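Local coordinates for protein uncharacterized HTH-type transcriptional regulator YydK (Bacillus subtilis subsp. subtilis, PDB 3BWG) that probably binds DNA through a winged helix-turn-helix domain of the GntR family and regulates transcription, its target genes and effector being uncharacterised, at residues 133-141 / 187-195; 174-185 / 198-209. All blocks are in the same frame, centred on the assembly; numbering follows the deposited sequence.

Overall arrangement
Both contacts belong to the UTRA domain and to its six-stranded antiparallel sheet, in which strand 135-145 is central and strand 173-184 outermost within the chain. Contact 2 pairs strands 173-184 and 200-210; contact 1 lays the helix that connects these two strands, 187-193, against strand 135-145. The segments therefore alternate along the chain, and the contact centres lie about 15 Å apart. They meet directly: Glu189 OE2 forms a 2.8 Å salt bridge with Lys201 NZ, and Leu193 CD1 packs 3.7 Å from Leu185 CD2. Each contact also holds an ethanediol, probably from the crystallisation liquor, while contact 2 additionally carries the sheet to the second subunit.

Contact 1 of 2, residues 133-141 / 187-195. With EDO (1,2-ethanediol), chain H.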
loop_
_atom_site.group_PDB
_atom_site.type_symbol
_atom_site.label_atom_id
_atom_site.label_comp_id
_atom_site.label_asym_id
_atom_site.label_seq_id
_atom_site.Cartn_x
_atom_site.Cartn_y
_atom_site.Cartn_z
ATOM N N ASN B 133 -22.076 -5.076 6.239
ATOM C CA ASN B 133 -23.040 -5.237 7.330
ATOM C C ASN B 133 -24.178 -4.234 7.319
ATOM O O ASN B 133 -24.374 -3.507 8.293
ATOM C CB ASN B 133 -22.318 -5.232 8.686
ATOM C CG ASN B 133 -21.636 -6.567 8.978
ATOM O OD1 ASN B 133 -22.307 -7.569 9.287
ATOM N ND2 ASN B 133 -20.305 -6.597 8.859
ATOM N N GLY B 134 -24.907 -4.180 6.201
ATOM C CA GLY B 134 -26.143 -3.379 6.114
ATOM C C GLY B 134 -25.933 -1.876 5.933
ATOM O O GLY B 134 -26.898 -1.119 5.759
ATOM N N GLN B 135 -24.678 -1.439 5.970
ATOM C CA GLN B 135 -24.355 -0.037 5.788
ATOM C C GLN B 135 -23.587 0.108 4.462
ATOM O O GLN B 135 -22.930 -0.849 3.997
ATOM C CB GLN B 135 -23.564 0.456 6.995
ATOM C CG GLN B 135 -24.290 0.250 8.354
ATOM C CD GLN B 135 -25.457 1.218 8.562
ATOM O OE1 GLN B 135 -25.477 2.322 8.010
ATOM N NE2 GLN B 135 -26.438 0.809 9.366
ATOM N N THR B 136 -23.713 1.265 3.820
ATOM C CA THR B 136 -22.986 1.522 2.568
ATOM C C THR B 136 -21.471 1.594 2.780
ATOM O O THR B 136 -20.980 2.255 3.716
ATOM C CB THR B 136 -23.453 2.804 1.876
ATOM O OG1 THR B 136 -23.271 3.896 2.777
ATOM C CG2 THR B 136 -24.907 2.697 1.508
ATOM N N LEU B 137 -20.748 0.908 1.883
ATOM C CA LEU B 137 -19.288 0.917 1.841
ATOM C C LEU B 137 -18.760 1.886 0.756
ATOM O O LEU B 137 -17.842 2.700 0.989
ATOM C CB LEU B 137 -18.767 -0.511 1.590
ATOM C CG LEU B 137 -17.241 -0.612 1.383
ATOM C CD1 LEU B 137 -16.461 -0.124 2.613
ATOM C CD2 LEU B 137 -16.755 -1.988 0.984
ATOM N N CYS B 138 -19.327 1.773 -0.438
ATOM C CA CYS B 138 -18.837 2.506 -1.577
ATOM C C CYS B 138 -19.833 2.524 -2.714
ATOM O O CYS B 138 -20.815 1.789 -2.708
ATOM C CB CYS B 138 -17.496 1.935 -2.075
ATOM S SG CYS B 138 -17.581 0.236 -2.732
ATOM N N TYR B 139 -19.538 3.394 -3.667
ATOM C CA TYR B 139 -20.244 3.549 -4.885
ATOM C C TYR B 139 -19.119 3.390 -5.915
ATOM O O TYR B 139 -18.084 4.066 -5.821
ATOM C CB TYR B 139 -20.876 4.968 -4.932
ATOM C CG TYR B 139 -21.314 5.390 -6.322
ATOM C CD1 TYR B 139 -22.245 4.624 -7.038
ATOM C CD2 TYR B 139 -20.796 6.525 -6.928
ATOM C CE1 TYR B 139 -22.622 4.959 -8.330
ATOM C CE2 TYR B 139 -21.187 6.895 -8.226
ATOM C CZ TYR B 139 -22.114 6.100 -8.919
ATOM O OH TYR B 139 -22.532 6.427 -10.205
ATOM N N GLU B 140 -19.317 2.488 -6.875
ATOM C CA GLU B 140 -18.298 2.162 -7.840
ATOM C C GLU B 140 -18.750 2.153 -9.304
ATOM O O GLU B 140 -19.843 1.738 -9.645
ATOM C CB GLU B 140 -17.663 0.815 -7.464
ATOM C CG GLU B 140 -17.147 -0.047 -8.637
ATOM C CD GLU B 140 -16.776 -1.472 -8.224
ATOM O OE1 GLU B 140 -15.973 -2.103 -8.905
ATOM O OE2 GLU B 140 -17.254 -1.957 -7.190
ATOM N N GLU B 141 -17.855 2.566 -10.187
ATOM C CA GLU B 141 -18.033 2.332 -11.595
ATOM C C GLU B 141 -16.787 1.593 -11.994
ATOM O O GLU B 141 -15.660 2.020 -11.649
ATOM C CB GLU B 141 -18.095 3.657 -12.362
ATOM C CG GLU B 141 -19.416 4.410 -12.261
ATOM C CD GLU B 141 -19.383 5.724 -13.065
ATOM O OE1 GLU B 141 -19.893 5.768 -14.217
ATOM O OE2 GLU B 141 -18.818 6.711 -12.541
ATOM N N GLU B 187 -23.881 15.240 -5.128
ATOM C CA GLU B 187 -25.276 14.852 -4.826
ATOM C C GLU B 187 -25.530 13.399 -5.144
ATOM O O GLU B 187 -26.149 12.687 -4.361
ATOM C CB GLU B 187 -26.332 15.713 -5.575
ATOM C CG GLU B 187 -26.220 17.199 -5.385
ATOM C CD GLU B 187 -26.688 17.673 -4.020
ATOM O OE1 GLU B 187 -27.505 16.963 -3.378
ATOM O OE2 GLU B 187 -26.249 18.773 -3.596
ATOM N N GLU B 188 -25.069 12.979 -6.310
ATOM C CA GLU B 188 -25.283 11.616 -6.735
ATOM C C GLU B 188 -24.540 10.616 -5.823
ATOM O O GLU B 188 -25.130 9.627 -5.376
ATOM C CB GLU B 188 -24.873 11.447 -8.191
ATOM C CG GLU B 188 -25.420 10.173 -8.808
ATOM C CD GLU B 188 -24.668 9.749 -10.052
ATOM O OE1 GLU B 188 -25.143 8.794 -10.735
ATOM O OE2 GLU B 188 -23.608 10.368 -10.341
ATOM N N GLU B 189 -23.253 10.865 -5.546
ATOM C CA GLU B 189 -22.542 10.015 -4.589
ATOM C C GLU B 189 -23.186 10.025 -3.193
ATOM O O GLU B 189 -23.375 8.957 -2.596
ATOM C CB GLU B 189 -21.083 10.429 -4.498
ATOM C CG GLU B 189 -20.377 10.315 -5.828
ATOM C CD GLU B 189 -19.017 10.956 -5.833
ATOM O OE1 GLU B 189 -18.234 10.641 -6.768
ATOM O OE2 GLU B 189 -18.714 11.739 -4.905
ATOM N N ALA B 190 -23.520 11.218 -2.682
ATOM C CA ALA B 190 -24.127 11.342 -1.361
ATOM C C ALA B 190 -25.434 10.543 -1.251
ATOM O O ALA B 190 -25.692 9.881 -0.238
ATOM C CB ALA B 190 -24.382 12.809 -1.007
ATOM N N GLU B 191 -26.242 10.592 -2.302
ATOM C CA GLU B 191 -27.497 9.860 -2.316
ATOM C C GLU B 191 -27.296 8.316 -2.335
ATOM O O GLU B 191 -27.929 7.584 -1.552
ATOM C CB GLU B 191 -28.382 10.368 -3.457
ATOM C CG GLU B 191 -29.436 9.376 -3.928
ATOM C CD GLU B 191 -30.620 10.033 -4.594
ATOM O OE1 GLU B 191 -30.661 11.291 -4.696
ATOM O OE2 GLU B 191 -31.533 9.273 -5.009
ATOM N N TYR B 192 -26.414 7.824 -3.206
ATOM C CA TYR B 192 -26.059 6.383 -3.183
ATOM C C TYR B 192 -25.510 5.941 -1.819
ATOM O O TYR B 192 -25.872 4.865 -1.312
ATOM C CB TYR B 192 -25.036 6.045 -4.267
ATOM C CG TYR B 192 -25.580 6.049 -5.669
ATOM C CD1 TYR B 192 -26.703 5.281 -6.010
ATOM C CD2 TYR B 192 -24.955 6.794 -6.671
ATOM C CE1 TYR B 192 -27.215 5.289 -7.309
ATOM C CE2 TYR B 192 -25.459 6.803 -7.973
ATOM C CZ TYR B 192 -26.576 6.042 -8.287
ATOM O OH TYR B 192 -27.039 6.057 -9.584
ATOM N N LEU B 193 -24.672 6.781 -1.201
ATOM C CA LEU B 193 -24.072 6.444 0.105
ATOM C C LEU B 193 -24.961 6.709 1.293
ATOM O O LEU B 193 -24.674 6.226 2.391
ATOM C CB LEU B 193 -22.673 7.064 0.285
ATOM C CG LEU B 193 -21.654 6.580 -0.764
ATOM C CD1 LEU B 193 -20.289 7.261 -0.559
ATOM C CD2 LEU B 193 -21.472 5.052 -0.819
ATOM N N GLY B 194 -26.064 7.433 1.080
ATOM C CA GLY B 194 -26.929 7.872 2.190
ATOM C C GLY B 194 -26.281 8.896 3.113
ATOM O O GLY B 194 -26.574 8.926 4.301
ATOM N N LEU B 195 -25.386 9.716 2.571
ATOM C CA LEU B 195 -24.714 10.767 3.349
ATOM C C LEU B 195 -25.120 12.112 2.752
ATOM O O LEU B 195 -25.900 12.137 1.814
ATOM C CB LEU B 195 -23.192 10.611 3.307
ATOM C CG LEU B 195 -22.631 9.279 3.825
ATOM C CD1 LEU B 195 -21.160 9.138 3.441
ATOM C CD2 LEU B 195 -22.875 9.188 5.331
HETATM C C1 EDO H . -17.041 6.556 -8.159
HETATM O O1 EDO H . -17.375 7.773 -7.501
HETATM C C2 EDO H . -17.987 6.400 -9.326
HETATM O O2 EDO H . -17.571 7.335 -10.331
#
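In the UTRA domain, the short helix 187-193 lies across strand 135-141 of the six-stranded sheet, where Tyr139 meets Tyr192. The rings form an offset stack, centroids 4.4 Å apart and planes 19° from parallel; Tyr192 CD2 sits over one face of Tyr139, near the rim, 3.4 Å from CE1. With CG anti to the backbone N (chi1 164°), the Tyr139 ring is placed where that face meets Tyr192. Glu189 contributes its aliphatic CG, 4.0 Å from Tyr139 CD2, while its OE2 pairs with Lys201 NZ. An ethanediol lies against the Tyr139 ring through C2, its O2 donating a 2.6 Å hydrogen bond to Glu141 OE2. Leu193 suits the strand-facing side of the helix: its CD2 branch rests on the strand backbone, 3.6 Å from Cys138 C, and also nears Tyr139 CB. At the helix end, Thr136 OG1 donates a 2.7 Å hydrogen bond to Leu193 O, 23° out of the carbonyl plane, and is also bonded to Asn224. Gly194, with positive phi, closes the helix in a Schellman motif. Replacing Tyr139 with an alanine would probably leave the Tyr192 ring without its stacking partner and open a gap beside Glu189 CG. Aromatic and aliphatic surface thus joins helix to strand, while one threonine hydroxyl occupies a last-turn carbonyl, where main-chain acceptors commonly lack helical N-H partners.

Contact 2 of 2, residues 174-185 / 198-209; sequences GFSDLFLHVGQL and GLPKLYIESIFH. With EDO (1,2-ethanediol), chain I.
Backbone hydrogen bonds join Asp177-Ile207, Phe179-Glu205, His181-Tyr203 and Gly183-Lys201, the hydrogen-bonded pairs of two antiparallel strands; Phe179 N to Glu205 O, at 2.8 Å and 168°, is nearly straight. Gly174 N adds a bond to His209 O. Where the connection through helix 187-193 leaves and returns, Leu185 N donates to Leu199 O, and Leu185 O accepts from Gly198 N. Gly183 leaves room for Lys201, whose CE would crowd a side chain there. Leu202 N donates a 2.7 Å bond to ethanediol O2.

At the other end, Phe175 and His209 form an offset stack, centroids 4.3 Å apart, with His209 CB over the centre of the phenylalanine face. Phe175 O accepts two bonds from His209, a 2.9 Å one from N and a 3.1 Å one from ND1, the latter from above the carbonyl plane; the ND1 bond, in the ring plane, and the stack together fix the imidazole's rotation.

Apolar packing divides between the faces. Leu178, Leu180 and Val182 meet Ile204 and Leu202 on one; on the other, Ile207 CD1 touches the edge of the Phe179 ring at CE2, 3.5 Å away. Leu202 CD1 reaches Leu180 CD2 because CG stands opposite the backbone N (chi1 -176°).

Several polar ends reach the second subunit, whose strand extends this sheet: His181 bonds Tyr77 there. Main-chain bonds thus set the register, while Asp177 salt-bridges Arg70 of that subunit and Lys201 pairs with Glu189 of its own chain.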
loop_
_atom_site.group_PDB
_atom_site.type_symbol
_atom_site.label_atom_id
_atom_site.label_comp_id
_atom_site.label_asym_id
_atom_site.label_seq_id
_atom_site.Cartn_x
_atom_site.Cartn_y
_atom_site.Cartn_z
ATOM N N GLY B 174 -2.458 -9.877 -12.007
ATOM C CA GLY B 174 -1.119 -9.480 -11.600
ATOM C C GLY B 174 -1.171 -8.140 -10.884
ATOM O O GLY B 174 -2.024 -7.922 -10.020
ATOM N N PHE B 175 -0.267 -7.232 -11.265
ATOM C CA PHE B 175 -0.079 -6.003 -10.525
ATOM C C PHE B 175 -1.211 -5.007 -10.773
ATOM O O PHE B 175 -1.959 -5.112 -11.765
ATOM C CB PHE B 175 1.286 -5.407 -10.844
ATOM C CG PHE B 175 1.488 -5.071 -12.305
ATOM C CD1 PHE B 175 1.197 -3.803 -12.789
ATOM C CD2 PHE B 175 2.020 -6.020 -13.190
ATOM C CE1 PHE B 175 1.407 -3.476 -14.136
ATOM C CE2 PHE B 175 2.232 -5.704 -14.556
ATOM C CZ PHE B 175 1.909 -4.447 -15.028
ATOM N N SER B 176 -1.338 -4.052 -9.854
ATOM C CA SER B 176 -2.300 -2.979 -9.968
ATOM C C SER B 176 -1.684 -1.651 -9.498
ATOM O O SER B 176 -0.842 -1.617 -8.609
ATOM C CB SER B 176 -3.551 -3.271 -9.100
ATOM O OG SER B 176 -3.117 -3.652 -7.815
ATOM N N ASP B 177 -2.176 -0.567 -10.081
ATOM C CA ASP B 177 -1.885 0.791 -9.649
ATOM C C ASP B 177 -3.113 1.459 -9.033
ATOM O O ASP B 177 -4.179 1.444 -9.651
ATOM C CB ASP B 177 -1.389 1.564 -10.875
ATOM C CG ASP B 177 -0.144 0.888 -11.520
ATOM O OD1 ASP B 177 0.751 0.396 -10.782
ATOM O OD2 ASP B 177 -0.086 0.806 -12.763
ATOM N N LEU B 178 -2.983 2.052 -7.838
ATOM C CA LEU B 178 -4.089 2.819 -7.216
ATOM C C LEU B 178 -3.710 4.275 -7.071
ATOM O O LEU B 178 -2.579 4.567 -6.637
ATOM C CB LEU B 178 -4.481 2.264 -5.834
ATOM C CG LEU B 178 -5.331 0.997 -5.687
ATOM C CD1 LEU B 178 -4.657 -0.214 -6.430
ATOM C CD2 LEU B 178 -5.639 0.634 -4.229
ATOM N N PHE B 179 -4.637 5.157 -7.485
ATOM C CA PHE B 179 -4.564 6.599 -7.409
ATOM C C PHE B 179 -5.642 7.086 -6.437
ATOM O O PHE B 179 -6.834 6.769 -6.605
ATOM C CB PHE B 179 -4.700 7.210 -8.813
ATOM C CG PHE B 179 -3.657 6.659 -9.791
ATOM C CD1 PHE B 179 -2.363 7.135 -9.761
ATOM C CD2 PHE B 179 -3.972 5.618 -10.663
ATOM C CE1 PHE B 179 -1.375 6.613 -10.632
ATOM C CE2 PHE B 179 -3.030 5.067 -11.512
ATOM C CZ PHE B 179 -1.719 5.581 -11.509
ATOM N N LEU B 180 -5.193 7.745 -5.370
ATOM C CA LEU B 180 -6.042 8.157 -4.232
ATOM C C LEU B 180 -6.211 9.658 -4.178
ATOM O O LEU B 180 -5.237 10.399 -4.280
ATOM C CB LEU B 180 -5.437 7.666 -2.908
ATOM C CG LEU B 180 -5.586 6.203 -2.473
ATOM C CD1 LEU B 180 -4.730 5.227 -3.269
ATOM C CD2 LEU B 180 -5.215 6.089 -1.028
ATOM N N HIS B 181 -7.459 10.096 -4.010
ATOM C CA HIS B 181 -7.829 11.500 -3.976
ATOM C C HIS B 181 -8.773 11.664 -2.791
ATOM O O HIS B 181 -9.540 10.762 -2.478
ATOM C CB HIS B 181 -8.528 11.950 -5.288
ATOM C CG HIS B 181 -7.824 11.519 -6.549
ATOM N ND1 HIS B 181 -8.084 10.308 -7.167
ATOM C CD2 HIS B 181 -6.902 12.144 -7.328
ATOM C CE1 HIS B 181 -7.326 10.188 -8.249
ATOM N NE2 HIS B 181 -6.592 11.281 -8.363
ATOM N N VAL B 182 -8.678 12.790 -2.113
ATOM C CA VAL B 182 -9.682 13.171 -1.109
ATOM C C VAL B 182 -10.473 14.357 -1.596
ATOM O O VAL B 182 -9.899 15.311 -2.094
ATOM C CB VAL B 182 -9.084 13.414 0.285
ATOM C CG1 VAL B 182 -10.120 14.032 1.223
ATOM C CG2 VAL B 182 -8.622 12.070 0.871
ATOM N N GLY B 183 -11.801 14.260 -1.489
ATOM C CA GLY B 183 -12.706 15.218 -2.065
ATOM C C GLY B 183 -13.975 15.331 -1.233
ATOM O O GLY B 183 -14.058 14.768 -0.128
ATOM N N GLN B 184 -14.932 16.099 -1.762
ATOM C CA GLN B 184 -16.258 16.235 -1.192
ATOM C C GLN B 184 -17.229 15.411 -2.026
ATOM O O GLN B 184 -17.142 15.387 -3.269
ATOM C CB GLN B 184 -16.686 17.708 -1.148
ATOM C CG GLN B 184 -15.948 18.540 -0.128
ATOM C CD GLN B 184 -16.405 19.985 -0.091
ATOM O OE1 GLN B 184 -17.122 20.385 0.815
ATOM N NE2 GLN B 184 -15.998 20.770 -1.068
ATOM N N LEU B 185 -18.142 14.709 -1.349
ATOM C CA LEU B 185 -19.215 14.012 -2.041
ATOM C C LEU B 185 -20.119 14.965 -2.811
ATOM O O LEU B 185 -20.450 16.044 -2.341
ATOM C CB LEU B 185 -20.074 13.226 -1.066
ATOM C CG LEU B 185 -19.468 12.059 -0.314
ATOM C CD1 LEU B 185 -20.341 11.799 0.892
ATOM C CD2 LEU B 185 -19.370 10.830 -1.210
ATOM N N GLY B 198 -21.065 17.248 -0.054
ATOM C CA GLY B 198 -20.085 18.132 0.556
ATOM C C GLY B 198 -19.287 17.472 1.656
ATOM O O GLY B 198 -18.204 17.932 2.003
ATOM N N LEU B 199 -19.810 16.386 2.209
ATOM C CA LEU B 199 -19.058 15.600 3.188
ATOM C C LEU B 199 -17.866 14.929 2.495
ATOM O O LEU B 199 -17.852 14.827 1.261
ATOM C CB LEU B 199 -19.979 14.613 3.943
ATOM C CG LEU B 199 -21.067 15.311 4.795
ATOM C CD1 LEU B 199 -22.037 14.297 5.360
ATOM C CD2 LEU B 199 -20.476 16.152 5.933
ATOM N N PRO B 200 -16.844 14.509 3.279
ATOM C CA PRO B 200 -15.591 13.951 2.750
ATOM C C PRO B 200 -15.758 12.585 2.108
ATOM O O PRO B 200 -16.614 11.777 2.532
ATOM C CB PRO B 200 -14.709 13.805 3.991
ATOM C CG PRO B 200 -15.386 14.576 5.062
ATOM C CD PRO B 200 -16.834 14.547 4.751
ATOM N N LYS B 201 -14.934 12.315 1.100
ATOM C CA LYS B 201 -14.818 10.946 0.540
ATOM C C LYS B 201 -13.375 10.663 0.136
ATOM O O LYS B 201 -12.623 11.572 -0.254
ATOM C CB LYS B 201 -15.708 10.765 -0.702
ATOM C CG LYS B 201 -15.416 11.830 -1.740
ATOM C CD LYS B 201 -15.815 11.460 -3.121
ATOM C CE LYS B 201 -15.158 12.423 -4.073
ATOM N NZ LYS B 201 -16.064 12.732 -5.175
ATOM N N LEU B 202 -13.012 9.401 0.251
ATOM C CA LEU B 202 -11.849 8.867 -0.409
ATOM C C LEU B 202 -12.301 8.332 -1.759
ATOM O O LEU B 202 -13.282 7.577 -1.868
ATOM C CB LEU B 202 -11.223 7.752 0.410
ATOM C CG LEU B 202 -9.917 7.115 -0.075
ATOM C CD1 LEU B 202 -8.718 8.111 -0.280
ATOM C CD2 LEU B 202 -9.576 5.887 0.843
ATOM N N TYR B 203 -11.604 8.804 -2.778
ATOM C CA TYR B 203 -11.921 8.500 -4.135
ATOM C C TYR B 203 -10.706 7.829 -4.770
ATOM O O TYR B 203 -9.645 8.422 -4.899
ATOM C CB TYR B 203 -12.305 9.796 -4.880
ATOM C CG TYR B 203 -12.401 9.573 -6.363
ATOM C CD1 TYR B 203 -13.313 8.640 -6.866
ATOM C CD2 TYR B 203 -11.559 10.237 -7.263
ATOM C CE1 TYR B 203 -13.393 8.364 -8.231
ATOM C CE2 TYR B 203 -11.648 9.982 -8.650
ATOM C CZ TYR B 203 -12.583 9.043 -9.108
ATOM O OH TYR B 203 -12.758 8.742 -10.443
ATOM N N ILE B 204 -10.854 6.570 -5.141
ATOM C CA ILE B 204 -9.719 5.789 -5.669
ATOM C C ILE B 204 -10.010 5.334 -7.071
ATOM O O ILE B 204 -11.108 4.794 -7.323
ATOM C CB ILE B 204 -9.456 4.511 -4.783
ATOM C CG1 ILE B 204 -9.337 4.906 -3.303
ATOM C CG2 ILE B 204 -8.219 3.633 -5.327
ATOM C CD1 ILE B 204 -9.005 3.780 -2.401
ATOM N N GLU B 205 -9.039 5.564 -7.967
ATOM C CA GLU B 205 -8.966 4.910 -9.270
ATOM C C GLU B 205 -7.939 3.811 -9.300
ATOM O O GLU B 205 -6.758 4.035 -8.945
ATOM C CB GLU B 205 -8.643 5.914 -10.359
ATOM C CG GLU B 205 -9.698 6.972 -10.495
ATOM C CD GLU B 205 -9.152 8.158 -11.231
ATOM O OE1 GLU B 205 -8.506 9.027 -10.604
ATOM O OE2 GLU B 205 -9.303 8.194 -12.462
ATOM N N SER B 206 -8.381 2.619 -9.723
ATOM C CA SER B 206 -7.516 1.471 -9.782
ATOM C C SER B 206 -7.349 0.923 -11.196
ATOM O O SER B 206 -8.310 0.814 -11.955
ATOM C CB SER B 206 -8.046 0.345 -8.891
ATOM O OG SER B 206 -8.290 0.824 -7.583
ATOM N N ILE B 207 -6.139 0.519 -11.530
ATOM C CA ILE B 207 -5.943 -0.228 -12.803
ATOM C C ILE B 207 -5.367 -1.582 -12.425
ATOM O O ILE B 207 -4.283 -1.646 -11.822
ATOM C CB ILE B 207 -5.032 0.496 -13.811
ATOM C CG1 ILE B 207 -5.592 1.854 -14.186
ATOM C CG2 ILE B 207 -4.908 -0.274 -15.107
ATOM C CD1 ILE B 207 -5.290 2.934 -13.200
ATOM N N PHE B 208 -6.120 -2.632 -12.716
ATOM C CA PHE B 208 -5.660 -4.002 -12.479
ATOM C C PHE B 208 -5.158 -4.597 -13.793
ATOM O O PHE B 208 -5.743 -4.361 -14.861
ATOM C CB PHE B 208 -6.759 -4.852 -11.826
ATOM C CG PHE B 208 -7.147 -4.369 -10.441
ATOM C CD1 PHE B 208 -6.614 -4.972 -9.301
ATOM C CD2 PHE B 208 -8.067 -3.316 -10.277
ATOM C CE1 PHE B 208 -6.979 -4.520 -8.002
ATOM C CE2 PHE B 208 -8.461 -2.875 -8.969
ATOM C CZ PHE B 208 -7.883 -3.463 -7.849
ATOM N N HIS B 209 -4.040 -5.312 -13.714
ATOM C CA HIS B 209 -3.384 -5.846 -14.921
ATOM C C HIS B 209 -3.377 -7.363 -14.793
ATOM O O HIS B 209 -3.316 -7.908 -13.671
ATOM C CB HIS B 209 -1.917 -5.327 -15.055
ATOM C CG HIS B 209 -1.798 -3.830 -15.158
ATOM N ND1 HIS B 209 -1.886 -2.994 -14.058
ATOM C CD2 HIS B 209 -1.615 -3.018 -16.228
ATOM C CE1 HIS B 209 -1.763 -1.736 -14.446
ATOM N NE2 HIS B 209 -1.636 -1.719 -15.758
HETATM C C1 EDO I . -13.257 7.015 3.738
HETATM O O1 EDO I . -12.724 5.731 3.858
HETATM C C2 EDO I . -13.937 7.023 2.397
HETATM O O2 EDO I . -14.409 8.332 2.261
#